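Local coordinates for piwi domain-containing protein (PDB 5THE), which probably binds a small guide RNA, as a budding yeast Argonaute of which this chain is the C-terminal, Piwi-containing lobe, at residues Y494-F506 against L535-I549. Residues are numbered along the deposited sequence; the frame is centred on the assembly and turned at random.
Sequences YADLLCTRATCFF and LPQVNDNIKSVMYYI
The C-terminal tail of the Argonaute Piwi domain folds back on helix 490-515, close to the bound RNA. Tyr548 fills the middle of the contact. Leu498 CB sits over one face of its ring, a CH-pi contact 4.2 Å from the centroid. Leu497 CB reaches Tyr548 CD1 at 3.8 Å. With CG between the backbone N and the carbonyl carbon (chi1 59°), the Tyr548 ring is directed against the helix. Tyr548 OH passes Tyr494 CB at 3.4 Å and hydrogen-bonds to Phe298 O. The Tyr494 and Tyr548 side chains cross at about a right angle. The Tyr494 ring takes Met546 CE over one face, 3.8 Å from the centroid. Ile549 CD1 meets the edge of the same ring. At the far end, Leu535 CD1 packs on Phe505 CB at 3.8 Å, and the Phe505 ring edge meets Tyr547 CE2.

Arg501 bends at chi2 and chi3, which brings one face of its guanidinium against Tyr548 CA. Arg501 NH1 gives a weak bond to Tyr547 O (2.9 Å, 129° at the hydrogen) and a salt bridge to Asp208. Arg501 NH2 donates to a water, which also lies 2.7 Å from Ile549 OXT. An RNA phosphate is a distant, weak ionic partner of NH2. Replacing Tyr548 by alanine is likely to open a gap beside Leu498 and Tyr494 and leave Phe298 O without this hydroxyl. Apolar packing thus seats the tail on the helix. Arg501 links the final turn to the helix, while Lys237 and Arg481 bind Ile549 O directly. The Arg501 charge probably offsets Asp208, the C-terminal carboxylate and, weakly, the RNA phosphate.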
loop_
_atom_site.group_PDB
_atom_site.type_symbol
_atom_site.label_atom_id
_atom_site.label_comp_id
_atom_site.label_asym_id
_atom_site.label_seq_id
_atom_site.Cartn_x
_atom_site.Cartn_y
_atom_site.Cartn_z
ATOM N N TYR A 494 1.370 1.057 -0.981
ATOM C CA TYR A 494 1.963 0.310 0.131
ATOM C C TYR A 494 3.310 0.885 0.550
ATOM O O TYR A 494 3.603 0.987 1.749
ATOM C CB TYR A 494 2.146 -1.151 -0.249
ATOM C CG TYR A 494 0.864 -1.917 -0.428
ATOM C CD1 TYR A 494 -0.266 -1.612 0.328
ATOM C CD2 TYR A 494 0.790 -2.966 -1.335
ATOM C CE1 TYR A 494 -1.445 -2.335 0.177
ATOM C CE2 TYR A 494 -0.386 -3.694 -1.498
ATOM C CZ TYR A 494 -1.500 -3.364 -0.744
ATOM O OH TYR A 494 -2.659 -4.075 -0.902
ATOM N N ALA A 495 4.164 1.217 -0.426
ATOM C CA ALA A 495 5.475 1.766 -0.097
ATOM C C ALA A 495 5.344 3.115 0.589
ATOM O O ALA A 495 6.089 3.408 1.535
ATOM C CB ALA A 495 6.338 1.886 -1.356
ATOM N N ASP A 496 4.415 3.960 0.115
ATOM C CA ASP A 496 4.176 5.240 0.783
ATOM C C ASP A 496 3.801 5.022 2.238
ATOM O O ASP A 496 4.331 5.686 3.134
ATOM C CB ASP A 496 3.070 6.030 0.075
ATOM C CG ASP A 496 3.412 6.362 -1.342
ATOM O OD1 ASP A 496 4.608 6.338 -1.697
ATOM O OD2 ASP A 496 2.479 6.659 -2.107
ATOM N N LEU A 497 2.870 4.091 2.488
ATOM C CA LEU A 497 2.407 3.830 3.849
ATOM C C LEU A 497 3.515 3.285 4.732
ATOM O O LEU A 497 3.537 3.560 5.933
ATOM C CB LEU A 497 1.241 2.843 3.816
ATOM C CG LEU A 497 0.032 3.411 3.063
ATOM C CD1 LEU A 497 -1.035 2.334 2.933
ATOM C CD2 LEU A 497 -0.499 4.608 3.830
ATOM N N LEU A 498 4.421 2.481 4.174
ATOM C CA LEU A 498 5.495 1.948 4.998
ATOM C C LEU A 498 6.476 3.051 5.376
ATOM O O LEU A 498 6.951 3.102 6.518
ATOM C CB LEU A 498 6.196 0.799 4.272
ATOM C CG LEU A 498 7.423 0.207 4.977
ATOM C CD1 LEU A 498 7.078 -0.160 6.411
ATOM C CD2 LEU A 498 7.948 -1.033 4.196
ATOM N N CYS A 499 6.785 3.945 4.430
ATOM C CA CYS A 499 7.580 5.129 4.754
ATOM C C CYS A 499 6.937 5.948 5.858
ATOM O O CYS A 499 7.630 6.461 6.750
ATOM C CB CYS A 499 7.746 6.005 3.524
ATOM S SG CYS A 499 9.235 5.740 2.636
ATOM N N THR A 500 5.616 6.118 5.799
ATOM C CA THR A 500 4.932 6.873 6.843
ATOM C C THR A 500 5.034 6.157 8.180
ATOM O O THR A 500 5.296 6.791 9.209
ATOM C CB THR A 500 3.474 7.103 6.452
ATOM O OG1 THR A 500 3.461 7.879 5.265
ATOM C CG2 THR A 500 2.684 7.848 7.560
ATOM N N ARG A 501 4.856 4.832 8.185
ATOM C CA ARG A 501 4.979 4.111 9.446
ATOM C C ARG A 501 6.412 4.165 9.965
ATOM O O ARG A 501 6.639 4.289 11.175
ATOM C CB ARG A 501 4.521 2.661 9.287
ATOM C CG ARG A 501 4.703 1.837 10.580
ATOM C CD ARG A 501 3.888 2.443 11.742
ATOM N NE ARG A 501 2.543 2.749 11.279
ATOM C CZ ARG A 501 1.576 1.845 11.169
ATOM N NH1 ARG A 501 1.801 0.592 11.538
ATOM N NH2 ARG A 501 0.394 2.191 10.674
ATOM N N ALA A 502 7.394 4.061 9.065
ATOM C CA ALA A 502 8.784 4.179 9.492
ATOM C C ALA A 502 9.062 5.559 10.083
ATOM O O ALA A 502 9.865 5.684 11.013
ATOM C CB ALA A 502 9.710 3.892 8.314
ATOM N N THR A 503 8.392 6.590 9.565
ATOM C CA THR A 503 8.486 7.931 10.137
ATOM C C THR A 503 7.921 7.972 11.554
ATOM O O THR A 503 8.523 8.581 12.446
ATOM C CB THR A 503 7.766 8.922 9.223
ATOM O OG1 THR A 503 8.361 8.877 7.915
ATOM C CG2 THR A 503 7.849 10.336 9.764
ATOM N N CYS A 504 6.761 7.335 11.780
ATOM C CA CYS A 504 6.265 7.152 13.148
ATOM C C CYS A 504 7.356 6.624 14.067
ATOM O O CYS A 504 7.562 7.141 15.173
ATOM C CB CYS A 504 5.082 6.182 13.170
ATOM S SG CYS A 504 3.631 6.749 12.303
ATOM N N PHE A 505 8.050 5.565 13.633
ATOM C CA PHE A 505 9.086 4.971 14.468
ATOM C C PHE A 505 10.203 5.973 14.731
ATOM O O PHE A 505 10.671 6.112 15.865
ATOM C CB PHE A 505 9.662 3.718 13.805
ATOM C CG PHE A 505 8.659 2.629 13.550
ATOM C CD1 PHE A 505 7.509 2.518 14.314
ATOM C CD2 PHE A 505 8.886 1.704 12.537
ATOM C CE1 PHE A 505 6.593 1.499 14.074
ATOM C CE2 PHE A 505 7.982 0.675 12.291
ATOM C CZ PHE A 505 6.834 0.573 13.066
ATOM N N PHE A 506 10.651 6.672 13.679
ATOM C CA PHE A 506 11.716 7.657 13.838
ATOM C C PHE A 506 11.306 8.733 14.834
ATOM O O PHE A 506 12.063 9.069 15.759
ATOM C CB PHE A 506 12.055 8.277 12.482
ATOM C CG PHE A 506 13.177 9.290 12.531
ATOM C CD1 PHE A 506 12.952 10.585 12.975
ATOM C CD2 PHE A 506 14.445 8.950 12.101
ATOM C CE1 PHE A 506 13.972 11.510 13.012
ATOM C CE2 PHE A 506 15.468 9.875 12.132
ATOM C CZ PHE A 506 15.232 11.151 12.590
ATOM N N LEU A 535 16.576 4.809 13.714
ATOM C CA LEU A 535 15.471 4.101 13.075
ATOM C C LEU A 535 15.739 2.618 13.214
ATOM O O LEU A 535 16.225 1.966 12.283
ATOM C CB LEU A 535 15.320 4.523 11.610
ATOM C CG LEU A 535 14.110 3.986 10.843
ATOM C CD1 LEU A 535 12.856 4.074 11.707
ATOM C CD2 LEU A 535 13.938 4.787 9.577
ATOM N N PRO A 536 15.433 2.046 14.380
ATOM C CA PRO A 536 15.667 0.618 14.584
ATOM C C PRO A 536 14.779 -0.195 13.665
ATOM O O PRO A 536 13.701 0.249 13.254
ATOM C CB PRO A 536 15.286 0.392 16.055
ATOM C CG PRO A 536 15.024 1.777 16.636
ATOM C CD PRO A 536 14.666 2.643 15.484
ATOM N N GLN A 537 15.263 -1.388 13.334
ATOM C CA GLN A 537 14.494 -2.318 12.532
ATOM C C GLN A 537 13.387 -2.926 13.363
ATOM O O GLN A 537 13.519 -3.166 14.561
ATOM C CB GLN A 537 15.373 -3.435 11.969
ATOM C CG GLN A 537 16.240 -2.975 10.812
ATOM C CD GLN A 537 15.389 -2.433 9.685
ATOM O OE1 GLN A 537 14.458 -3.102 9.241
ATOM N NE2 GLN A 537 15.681 -1.201 9.237
ATOM N N VAL A 538 12.285 -3.188 12.694
ATOM C CA VAL A 538 11.132 -3.739 13.355
ATOM C C VAL A 538 11.442 -5.169 13.786
ATOM O O VAL A 538 12.286 -5.857 13.192
ATOM C CB VAL A 538 9.954 -3.621 12.368
ATOM C CG1 VAL A 538 9.630 -4.912 11.736
ATOM C CG2 VAL A 538 8.776 -2.913 12.991
ATOM N N ASN A 539 10.834 -5.572 14.898
ATOM C CA ASN A 539 10.868 -6.935 15.411
ATOM C C ASN A 539 10.732 -7.953 14.284
ATOM O O ASN A 539 9.869 -7.817 13.414
ATOM C CB ASN A 539 9.712 -7.081 16.418
ATOM C CG ASN A 539 9.722 -8.400 17.163
ATOM O OD1 ASN A 539 9.702 -9.471 16.563
ATOM N ND2 ASN A 539 9.741 -8.320 18.491
ATOM N N ASP A 540 11.578 -8.989 14.308
ATOM C CA ASP A 540 11.530 -10.017 13.264
ATOM C C ASP A 540 10.153 -10.666 13.116
ATOM O O ASP A 540 9.854 -11.205 12.041
ATOM C CB ASP A 540 12.568 -11.108 13.538
ATOM C CG ASP A 540 13.955 -10.737 13.042
ATOM O OD1 ASP A 540 14.073 -9.778 12.249
ATOM O OD2 ASP A 540 14.927 -11.414 13.437
ATOM N N ASN A 541 9.319 -10.638 14.170
ATOM C CA ASN A 541 7.967 -11.201 14.101
ATOM C C ASN A 541 7.182 -10.640 12.922
ATOM O O ASN A 541 6.376 -11.347 12.309
ATOM C CB ASN A 541 7.179 -10.897 15.386
ATOM C CG ASN A 541 7.582 -11.764 16.564
ATOM O OD1 ASN A 541 8.120 -12.857 16.397
ATOM N ND2 ASN A 541 7.299 -11.282 17.772
ATOM N N ILE A 542 7.374 -9.358 12.611
ATOM C CA ILE A 542 6.485 -8.695 11.677
ATOM C C ILE A 542 7.202 -8.237 10.417
ATOM O O ILE A 542 6.593 -7.580 9.578
ATOM C CB ILE A 542 5.747 -7.517 12.344
ATOM C CG1 ILE A 542 6.739 -6.544 12.965
ATOM C CG2 ILE A 542 4.743 -8.019 13.385
ATOM C CD1 ILE A 542 6.143 -5.157 13.095
ATOM N N LYS A 543 8.477 -8.590 10.248
ATOM C CA LYS A 543 9.186 -8.167 9.044
ATOM C C LYS A 543 8.526 -8.709 7.781
ATOM O O LYS A 543 8.612 -8.085 6.718
ATOM C CB LYS A 543 10.658 -8.586 9.125
ATOM C CG LYS A 543 11.609 -7.390 9.091
ATOM C CD LYS A 543 12.967 -7.701 9.708
ATOM C CE LYS A 543 13.869 -6.467 9.722
ATOM N NZ LYS A 543 14.308 -6.052 8.343
ATOM N N SER A 544 7.831 -9.842 7.874
ATOM C CA SER A 544 7.100 -10.392 6.744
ATOM C C SER A 544 5.613 -10.071 6.807
ATOM O O SER A 544 4.820 -10.698 6.104
ATOM C CB SER A 544 7.308 -11.906 6.661
ATOM O OG SER A 544 8.685 -12.205 6.548
ATOM N N VAL A 545 5.222 -9.113 7.630
ATOM C CA VAL A 545 3.824 -8.759 7.822
ATOM C C VAL A 545 3.611 -7.347 7.306
ATOM O O VAL A 545 4.510 -6.502 7.394
ATOM C CB VAL A 545 3.440 -8.873 9.314
ATOM C CG1 VAL A 545 2.012 -8.384 9.555
ATOM C CG2 VAL A 545 3.630 -10.321 9.793
ATOM N N MET A 546 2.420 -7.095 6.749
ATOM C CA MET A 546 2.007 -5.744 6.360
ATOM C C MET A 546 1.503 -4.967 7.580
ATOM O O MET A 546 0.352 -4.537 7.650
ATOM C CB MET A 546 0.935 -5.797 5.277
ATOM C CG MET A 546 1.386 -6.369 3.942
ATOM S SD MET A 546 -0.005 -6.625 2.809
ATOM C CE MET A 546 -0.521 -4.924 2.506
ATOM N N TYR A 547 2.403 -4.786 8.560
ATOM C CA TYR A 547 2.037 -4.065 9.771
ATOM C C TYR A 547 1.710 -2.611 9.487
ATOM O O TYR A 547 1.071 -1.957 10.315
ATOM C CB TYR A 547 3.160 -4.145 10.810
ATOM C CG TYR A 547 4.491 -3.638 10.309
ATOM C CD1 TYR A 547 5.382 -4.496 9.667
ATOM C CD2 TYR A 547 4.863 -2.304 10.486
ATOM C CE1 TYR A 547 6.601 -4.041 9.202
ATOM C CE2 TYR A 547 6.093 -1.837 10.022
ATOM C CZ TYR A 547 6.951 -2.709 9.380
ATOM O OH TYR A 547 8.174 -2.268 8.921
ATOM N N TYR A 548 2.142 -2.094 8.343
ATOM C CA TYR A 548 1.966 -0.692 8.013
ATOM C C TYR A 548 0.580 -0.386 7.456
ATOM O O TYR A 548 0.244 0.796 7.312
ATOM C CB TYR A 548 3.044 -0.276 7.003
ATOM C CG TYR A 548 2.987 -1.090 5.726
ATOM C CD1 TYR A 548 2.112 -0.743 4.708
ATOM C CD2 TYR A 548 3.780 -2.218 5.558
ATOM C CE1 TYR A 548 2.026 -1.484 3.560
ATOM C CE2 TYR A 548 3.713 -2.974 4.400
ATOM C CZ TYR A 548 2.831 -2.597 3.403
ATOM O OH TYR A 548 2.741 -3.328 2.244
ATOM N N ILE A 549 -0.223 -1.412 7.139
ATOM C CA ILE A 549 -1.504 -1.212 6.453
ATOM C C ILE A 549 -2.600 -0.738 7.397
ATOM O O ILE A 549 -3.581 -0.133 6.952
ATOM C CB ILE A 549 -1.967 -2.505 5.722
ATOM C CG1 ILE A 549 -2.991 -2.182 4.626
ATOM C CG2 ILE A 549 -2.615 -3.467 6.698
ATOM C CD1 ILE A 549 -2.502 -1.198 3.607
ATOM O OXT ILE A 549 -2.546 -0.950 8.611
HETATM O O HOH W 1 -1.253 0.074 10.765
#